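Local coordinates for protein glyoxalase-related enzyme, AraC type (Clostridium phytofermentans, PDB 3BT3) that is of unknown function but belongs to the VOC superfamily of glyoxalase-related proteins and probably takes part in transcription regulation as part of an AraC-type DNA-binding protein, at residues 28-33 with 85-90; 91-96 with 137-142. All blocks are in the same frame, centred on the assembly; numbering follows the deposited sequence.

Interaction 1 of 2, residues 28-33 with 85-90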
ATOM      1  N   PHE A  28      -5.218   2.780   8.469  1.00 23.69           N
ATOM      2  CA  PHE A  28      -6.191   3.530   9.254  1.00 25.31           C
ATOM      3  C   PHE A  28      -5.989   3.430  10.758  1.00 24.01           C
ATOM      4  O   PHE A  28      -5.647   2.378  11.275  1.00 26.45           O
ATOM      5  CB  PHE A  28      -7.606   3.091   8.858  1.00 25.59           C
ATOM      6  CG  PHE A  28      -7.933   3.392   7.429  1.00 27.62           C
ATOM      7  CD1 PHE A  28      -8.380   4.654   7.054  1.00 28.59           C
ATOM      8  CD2 PHE A  28      -7.684   2.450   6.438  1.00 27.99           C
ATOM      9  CE1 PHE A  28      -8.563   4.976   5.705  1.00 28.96           C
ATOM     10  CE2 PHE A  28      -7.861   2.759   5.098  1.00 28.89           C
ATOM     11  CZ  PHE A  28      -8.302   4.027   4.729  1.00 29.34           C
ATOM     12  N   THR A  29      -6.198   4.539  11.459  1.00 24.03           N
ATOM     13  CA  THR A  29      -6.018   4.558  12.907  1.00 26.09           C
ATOM     14  C   THR A  29      -6.955   5.511  13.638  1.00 25.72           C
ATOM     15  O   THR A  29      -7.265   6.592  13.140  1.00 27.13           O
ATOM     16  CB  THR A  29      -4.551   4.927  13.285  1.00 25.59           C
ATOM     17  OG1 THR A  29      -4.436   5.095  14.704  1.00 25.16           O
ATOM     18  CG2 THR A  29      -4.140   6.215  12.611  1.00 27.70           C
ATOM     19  N   LYS A  30      -7.385   5.099  14.830  1.00 28.85           N
ATOM     20  CA  LYS A  30      -8.266   5.909  15.676  1.00 30.20           C
ATOM     21  C   LYS A  30      -7.475   6.929  16.506  1.00 28.26           C
ATOM     22  O   LYS A  30      -8.043   7.893  17.002  1.00 28.81           O
ATOM     23  CB  LYS A  30      -9.086   5.017  16.613  1.00 32.52           C
ATOM     24  CG  LYS A  30     -10.085   4.121  15.903  1.00 37.06           C
ATOM     25  CD  LYS A  30     -11.050   4.928  15.031  1.00 42.40           C
ATOM     26  CE  LYS A  30     -11.936   5.856  15.860  1.00 45.58           C
ATOM     27  NZ  LYS A  30     -12.845   5.106  16.786  1.00 48.33           N
ATOM     28  N   ASP A  31      -6.170   6.703  16.658  1.00 27.70           N
ATOM     29  CA  ASP A  31      -5.305   7.615  17.404  1.00 27.27           C
ATOM     30  C   ASP A  31      -3.916   7.643  16.749  1.00 25.99           C
ATOM     31  O   ASP A  31      -3.007   6.904  17.125  1.00 27.39           O
ATOM     32  CB  ASP A  31      -5.211   7.192  18.877  1.00 27.27           C
ATOM     33  CG  ASP A  31      -4.593   8.282  19.764  1.00 31.36           C
ATOM     34  OD1 ASP A  31      -4.626   8.134  21.008  1.00 34.86           O
ATOM     35  OD2 ASP A  31      -4.072   9.287  19.223  1.00 28.11           O
ATOM     36  N   MET A  32      -3.774   8.528  15.769  1.00 27.13           N
ATOM     37  CA  MET A  32      -2.552   8.686  14.979  1.00 26.01           C
ATOM     38  C   MET A  32      -1.249   8.844  15.771  1.00 26.52           C
ATOM     39  O   MET A  32      -0.248   8.193  15.460  1.00 27.97           O
ATOM     40  CB  MET A  32      -2.730   9.864  14.003  1.00 22.57           C
ATOM     41  CG  MET A  32      -1.993   9.703  12.678  1.00 20.13           C
ATOM     42  SD  MET A  32      -2.691  10.748  11.353  1.00 16.08           S
ATOM     43  CE  MET A  32      -1.660  11.947  11.436  1.00 12.58           C
ATOM     44  N   ASP A  33      -1.249   9.709  16.780  1.00 26.26           N
ATOM     45  CA  ASP A  33      -0.063   9.915  17.596  1.00 26.39           C
ATOM     46  C   ASP A  33       0.476   8.613  18.174  1.00 28.21           C
ATOM     47  O   ASP A  33       1.678   8.345  18.090  1.00 28.03           O
ATOM     48  CB  ASP A  33      -0.374  10.889  18.723  1.00 29.10           C
ATOM     49  CG  ASP A  33      -0.351  12.328  18.263  1.00 32.96           C
ATOM     50  OD1 ASP A  33       0.758  12.852  18.023  1.00 33.81           O
ATOM     51  OD2 ASP A  33      -1.439  12.931  18.132  1.00 33.20           O
ATOM     52  N   LYS A  85      -7.554   8.827   9.656  1.00 30.15           N
ATOM     53  CA  LYS A  85      -8.362   8.540  10.839  1.00 31.64           C
ATOM     54  C   LYS A  85      -9.433   7.520  10.453  1.00 32.24           C
ATOM     55  O   LYS A  85     -10.102   7.674   9.430  1.00 31.58           O
ATOM     56  CB  LYS A  85      -9.044   9.808  11.351  1.00 32.13           C
ATOM     57  CG  LYS A  85      -9.115   9.896  12.865  1.00 36.21           C
ATOM     58  CD  LYS A  85     -10.517  10.189  13.375  1.00 39.43           C
ATOM     59  CE  LYS A  85     -10.977  11.581  13.021  1.00 38.52           C
ATOM     60  NZ  LYS A  85     -10.055  12.598  13.579  1.00 40.59           N
ATOM     61  N   GLY A  86      -9.588   6.476  11.264  1.00 31.87           N
ATOM     62  CA  GLY A  86     -10.593   5.468  10.979  1.00 33.30           C
ATOM     63  C   GLY A  86     -10.367   4.161  11.712  1.00 34.74           C
ATOM     64  O   GLY A  86      -9.411   4.028  12.473  1.00 36.30           O
ATOM     65  N   GLU A  87     -11.248   3.192  11.489  1.00 34.98           N
ATOM     66  CA  GLU A  87     -11.115   1.889  12.129  1.00 35.87           C
ATOM     67  C   GLU A  87      -9.869   1.173  11.621  1.00 34.34           C
ATOM     68  O   GLU A  87      -9.668   1.037  10.414  1.00 33.36           O
ATOM     69  CB  GLU A  87     -12.346   1.016  11.856  1.00 36.47           C
ATOM     70  CG  GLU A  87     -13.563   1.351  12.704  1.00 43.06           C
ATOM     71  CD  GLU A  87     -13.309   1.197  14.208  1.00 46.26           C
ATOM     72  OE1 GLU A  87     -12.716   0.173  14.623  1.00 45.51           O
ATOM     73  OE2 GLU A  87     -13.715   2.103  14.973  1.00 47.85           O
ATOM     74  N   PRO A  88      -9.020   0.697  12.539  1.00 33.51           N
ATOM     75  CA  PRO A  88      -7.798  -0.007  12.148  1.00 33.44           C
ATOM     76  C   PRO A  88      -8.129  -1.166  11.211  1.00 32.49           C
ATOM     77  O   PRO A  88      -9.219  -1.732  11.271  1.00 32.50           O
ATOM     78  CB  PRO A  88      -7.244  -0.521  13.481  1.00 34.78           C
ATOM     79  CG  PRO A  88      -7.817   0.404  14.492  1.00 36.16           C
ATOM     80  CD  PRO A  88      -9.221   0.626  13.997  1.00 33.28           C
ATOM     81  N   ILE A  89      -7.189  -1.523  10.347  1.00 32.09           N
ATOM     82  CA  ILE A  89      -7.406  -2.640   9.442  1.00 29.00           C
ATOM     83  C   ILE A  89      -7.295  -3.948  10.220  1.00 29.65           C
ATOM     84  O   ILE A  89      -6.380  -4.122  11.025  1.00 28.04           O
ATOM     85  CB  ILE A  89      -6.360  -2.657   8.301  1.00 26.75           C
ATOM     86  CG1 ILE A  89      -6.688  -1.548   7.286  1.00 25.70           C
ATOM     87  CG2 ILE A  89      -6.350  -4.037   7.618  1.00 23.78           C
ATOM     88  CD1 ILE A  89      -5.576  -1.244   6.308  1.00 19.32           C
ATOM     89  N   LYS A  90      -8.242  -4.852   9.991  1.00 31.61           N
ATOM     90  CA  LYS A  90      -8.230  -6.164  10.636  1.00 34.25           C
ATOM     91  C   LYS A  90      -7.640  -7.117   9.611  1.00 33.13           C
ATOM     92  O   LYS A  90      -8.225  -7.349   8.558  1.00 35.10           O
ATOM     93  CB  LYS A  90      -9.646  -6.613  10.992  1.00 36.51           C
ATOM     94  CG  LYS A  90     -10.366  -5.679  11.946  1.00 41.34           C
ATOM     95  CD  LYS A  90     -11.797  -6.137  12.159  1.00 43.31           C
ATOM     96  CE  LYS A  90     -12.556  -5.175  13.054  1.00 46.46           C
ATOM     97  NZ  LYS A  90     -14.001  -5.548  13.128  1.00 48.62           N
TER
HETATM   98  O   HOH W   1      -4.805   0.201   9.837  1.00 33.03           O
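Phe28 and Thr29 end strand 26-29 against the backbone of 85-90, and the close packing is made there, largely by main-chain atoms. Thr29 O accepts the N-H of Gly86 at 3.0 Å with an N-H...O angle of 154°; the donor stands above the carbonyl plane, 65° out of it. The same oxygen receives a CA-H...O contact from Lys85 CA at 3.2 Å, consistent with the parallel bridge between Thr29 and Lys85. One residue earlier, Phe28 O takes a second such contact from Pro88 CA, 3.3 Å away. Next to it a water joins the two backbones, donating to Phe28 O at 2.7 Å and accepting from Ile89 N. With CG beside the backbone N and anti to the carbonyl carbon (chi1 -63°), Phe28 lies along the turning loop: its CB is 3.3 Å from Glu87 O, while Lys85 O and Ile89 CG1 approach the ring edge near its plane. Gly86, its backbone nearly fully extended at a positive phi open to a residue without a side chain, brings its O to 3.9 Å from Phe28 C.

The outer side is looser. Lys30, bent at chi2, chi3 and chi4, folds back so that its CD lies 3.2 Å from Gly86 O; its side chain crosses that of Pro88 at about a right angle, CG nearest the proline's CD. From there NZ reaches Glu87 OE2 in a long salt bridge of 3.6 Å between two exposed residues.

Lys85 turns its amine away to salt bridges with Asp59 and Asp53, whereas Thr29 OG1 accepts from Asp31 N in an ST turn and also bonds Thr35 in helix 32-41, for which Asp31 is the N-cap. Within the chain, strand 26-29 is an outermost strand of its sheet, parallel to 81-85, and Phe28 packs on Val92 of the second subunit.

Interaction 2 of 2, residues 91-96 with 137-142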
ATOM      1  N   GLY A  91      -6.473  -7.662   9.913  1.00 32.96           N
ATOM      2  CA  GLY A  91      -5.819  -8.557   8.978  1.00 29.73           C
ATOM      3  C   GLY A  91      -4.525  -7.928   8.489  1.00 29.18           C
ATOM      4  O   GLY A  91      -3.958  -7.056   9.157  1.00 30.66           O
ATOM      5  N   VAL A  92      -4.067  -8.360   7.319  1.00 26.28           N
ATOM      6  CA  VAL A  92      -2.834  -7.865   6.728  1.00 25.58           C
ATOM      7  C   VAL A  92      -2.954  -6.462   6.141  1.00 26.70           C
ATOM      8  O   VAL A  92      -3.821  -6.194   5.311  1.00 28.43           O
ATOM      9  CB  VAL A  92      -2.338  -8.823   5.618  1.00 25.13           C
ATOM     10  CG1 VAL A  92      -1.165  -8.194   4.888  1.00 23.47           C
ATOM     11  CG2 VAL A  92      -1.936 -10.168   6.227  1.00 20.52           C
ATOM     12  N   ALA A  93      -2.060  -5.577   6.567  1.00 26.09           N
ATOM     13  CA  ALA A  93      -2.055  -4.199   6.098  1.00 26.36           C
ATOM     14  C   ALA A  93      -0.784  -3.855   5.339  1.00 27.17           C
ATOM     15  O   ALA A  93      -0.709  -2.813   4.705  1.00 30.05           O
ATOM     16  CB  ALA A  93      -2.207  -3.245   7.281  1.00 23.56           C
ATOM     17  N   GLY A  94       0.219  -4.722   5.418  1.00 27.69           N
ATOM     18  CA  GLY A  94       1.481  -4.470   4.744  1.00 26.77           C
ATOM     19  C   GLY A  94       2.213  -5.736   4.337  1.00 27.00           C
ATOM     20  O   GLY A  94       2.176  -6.753   5.032  1.00 25.28           O
ATOM     21  N   PHE A  95       2.892  -5.665   3.199  1.00 27.80           N
ATOM     22  CA  PHE A  95       3.628  -6.795   2.652  1.00 29.41           C
ATOM     23  C   PHE A  95       4.900  -6.219   2.066  1.00 29.72           C
ATOM     24  O   PHE A  95       4.950  -5.909   0.883  1.00 30.17           O
ATOM     25  CB  PHE A  95       2.789  -7.456   1.554  1.00 30.94           C
ATOM     26  CG  PHE A  95       3.440  -8.654   0.932  1.00 32.81           C
ATOM     27  CD1 PHE A  95       3.798  -9.752   1.712  1.00 33.44           C
ATOM     28  CD2 PHE A  95       3.680  -8.694  -0.436  1.00 32.96           C
ATOM     29  CE1 PHE A  95       4.385 -10.876   1.141  1.00 34.77           C
ATOM     30  CE2 PHE A  95       4.268  -9.817  -1.023  1.00 36.30           C
ATOM     31  CZ  PHE A  95       4.621 -10.915  -0.229  1.00 34.91           C
ATOM     32  N   MET A  96       5.933  -6.071   2.882  1.00 30.77           N
ATOM     33  CA  MET A  96       7.151  -5.459   2.382  1.00 32.36           C
ATOM     34  C   MET A  96       8.434  -6.281   2.378  1.00 32.50           C
ATOM     35  O   MET A  96       8.732  -7.026   3.309  1.00 34.61           O
ATOM     36  CB  MET A  96       7.367  -4.098   3.081  1.00 30.14           C
ATOM     37  CG  MET A  96       7.422  -4.083   4.612  1.00 31.08           C
ATOM     38  SD  MET A  96       7.293  -2.368   5.337  1.00 26.69           S
ATOM     39  CE  MET A  96       5.724  -2.463   6.026  1.00 26.26           C
ATOM     40  N   CYS A 137      -3.340  -4.338  13.289  1.00 30.18           N
ATOM     41  CA  CYS A 137      -3.090  -4.817  11.930  1.00 30.92           C
ATOM     42  C   CYS A 137      -1.851  -5.678  11.901  1.00 29.47           C
ATOM     43  O   CYS A 137      -1.001  -5.608  12.797  1.00 28.69           O
ATOM     44  CB  CYS A 137      -2.835  -3.682  10.936  1.00 33.29           C
ATOM     45  SG  CYS A 137      -3.539  -2.115  11.324  1.00 44.80           S
ATOM     46  N   ILE A 138      -1.746  -6.453  10.829  1.00 27.22           N
ATOM     47  CA  ILE A 138      -0.621  -7.336  10.609  1.00 24.90           C
ATOM     48  C   ILE A 138       0.301  -6.779   9.534  1.00 24.25           C
ATOM     49  O   ILE A 138      -0.156  -6.343   8.473  1.00 24.56           O
ATOM     50  CB  ILE A 138      -1.084  -8.741  10.136  1.00 24.43           C
ATOM     51  CG1 ILE A 138      -2.023  -9.375  11.167  1.00 25.19           C
ATOM     52  CG2 ILE A 138       0.123  -9.616   9.865  1.00 21.58           C
ATOM     53  CD1 ILE A 138      -1.462  -9.433  12.574  1.00 25.20           C
ATOM     54  N   LEU A 139       1.599  -6.797   9.810  1.00 23.91           N
ATOM     55  CA  LEU A 139       2.580  -6.350   8.835  1.00 23.42           C
ATOM     56  C   LEU A 139       3.469  -7.539   8.529  1.00 24.28           C
ATOM     57  O   LEU A 139       4.071  -8.127   9.436  1.00 21.14           O
ATOM     58  CB  LEU A 139       3.443  -5.215   9.386  1.00 22.43           C
ATOM     59  CG  LEU A 139       2.760  -3.905   9.746  1.00 23.42           C
ATOM     60  CD1 LEU A 139       3.810  -2.885  10.133  1.00 21.15           C
ATOM     61  CD2 LEU A 139       1.940  -3.411   8.558  1.00 24.22           C
ATOM     62  N   ARG A 140       3.553  -7.890   7.251  1.00 24.18           N
ATOM     63  CA  ARG A 140       4.389  -9.005   6.831  1.00 24.08           C
ATOM     64  C   ARG A 140       5.721  -8.501   6.289  1.00 25.17           C
ATOM     65  O   ARG A 140       5.775  -7.588   5.471  1.00 25.92           O
ATOM     66  CB  ARG A 140       3.665  -9.837   5.771  1.00 22.70           C
ATOM     67  CG  ARG A 140       2.402 -10.523   6.295  1.00 24.37           C
ATOM     68  CD  ARG A 140       1.692 -11.327   5.219  1.00 19.49           C
ATOM     69  NE  ARG A 140       2.573 -12.326   4.628  1.00 25.21           N
ATOM     70  CZ  ARG A 140       2.254 -13.084   3.582  1.00 27.61           C
ATOM     71  NH1 ARG A 140       1.067 -12.966   3.005  1.00 29.19           N
ATOM     72  NH2 ARG A 140       3.125 -13.964   3.108  1.00 28.45           N
ATOM     73  N   PHE A 141       6.802  -9.093   6.773  1.00 26.04           N
ATOM     74  CA  PHE A 141       8.138  -8.717   6.334  1.00 28.04           C
ATOM     75  C   PHE A 141       8.798  -9.956   5.741  1.00 29.70           C
ATOM     76  O   PHE A 141       8.694 -11.052   6.302  1.00 30.43           O
ATOM     77  CB  PHE A 141       8.955  -8.206   7.523  1.00 28.34           C
ATOM     78  CG  PHE A 141       8.465  -6.890   8.075  1.00 29.45           C
ATOM     79  CD1 PHE A 141       8.900  -5.685   7.528  1.00 30.19           C
ATOM     80  CD2 PHE A 141       7.564  -6.855   9.132  1.00 29.70           C
ATOM     81  CE1 PHE A 141       8.446  -4.464   8.029  1.00 30.53           C
ATOM     82  CE2 PHE A 141       7.102  -5.639   9.640  1.00 30.77           C
ATOM     83  CZ  PHE A 141       7.544  -4.444   9.091  1.00 30.71           C
ATOM     84  N   PHE A 142       9.456  -9.809   4.599  1.00 29.40           N
ATOM     85  CA  PHE A 142      10.112 -10.963   4.011  1.00 31.75           C
ATOM     86  C   PHE A 142      11.418 -10.595   3.351  1.00 34.11           C
ATOM     87  O   PHE A 142      11.634  -9.444   2.968  1.00 35.98           O
ATOM     88  CB  PHE A 142       9.181 -11.672   3.006  1.00 31.30           C
ATOM     89  CG  PHE A 142       8.938 -10.898   1.739  1.00 29.93           C
ATOM     90  CD1 PHE A 142       9.824 -10.988   0.671  1.00 28.85           C
ATOM     91  CD2 PHE A 142       7.834 -10.057   1.627  1.00 29.52           C
ATOM     92  CE1 PHE A 142       9.615 -10.246  -0.494  1.00 29.81           C
ATOM     93  CE2 PHE A 142       7.616  -9.315   0.471  1.00 29.66           C
ATOM     94  CZ  PHE A 142       8.510  -9.409  -0.593  1.00 28.30           C
TER
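Val92 pairs with Ile138, and Phe95 with Arg140, in a parallel two-strand ladder of a VOC-type beta-alpha-beta-beta-beta module; the strand axes lie 4.7 Å apart at 13°. The register slips by one between Val92 and Gly94, a beta bulge centred on Ala93. Its signature is Ile138 O, which accepts a nearly straight bond from Ala93 N (2.8 Å, 178°) and a weak one from Gly94 N. Regular pairing then resumes, with Arg140 N donating to Gly94 O and Met96 N to Arg140 O.

On the face carrying Val92, Ile138, Phe95 and Arg140, Phe95 CE1 sits 3.8 Å above the centre of the guanidinium plane. The Arg140 chain, extended at chi2 but bent at chi3, also brings CD to 3.9 Å from Val92 CG2. On the other face Leu139 CD2 lies against Gly94, and Met96 runs alongside Phe141 in a Met-aromatic contact, oblique to the ring.

Further out, Glu128 on strand 126-132 fixes Arg140 NH2 by a salt bridge, and Trp124 meets the Phe142 ring edge-to-face. His82 and Phe84 of the second subunit both meet Phe95 edge-to-face, placing this face of the ladder at the dimer interface. Phe142 CE2 lies over one face of the Phe95 ring, nearer the CZ side than the middle, and comes within 3.5 Å of Phe95 CZ.

How the interactions relate
The two contacts follow in series along the chain, interaction 1 closing at Lys90 before interaction 2 opens at Gly91, and their centres are 15 Å apart. Each joins the first and last strands of a four-strand mixed sheet of order 1-4-3-2: 26-29 with 81-85 in one, 92-99 with 138-144 in the other. This matches the paired modules of VOC proteins, with 85-90 lying in the connection between them. The contacts touch where Ile89 O lies 3.5 Å from Cys137 SG. They also meet across the dimer, where interaction 1 of one subunit packs on interaction 2 of the other, so module connection and subunit interface adjoin.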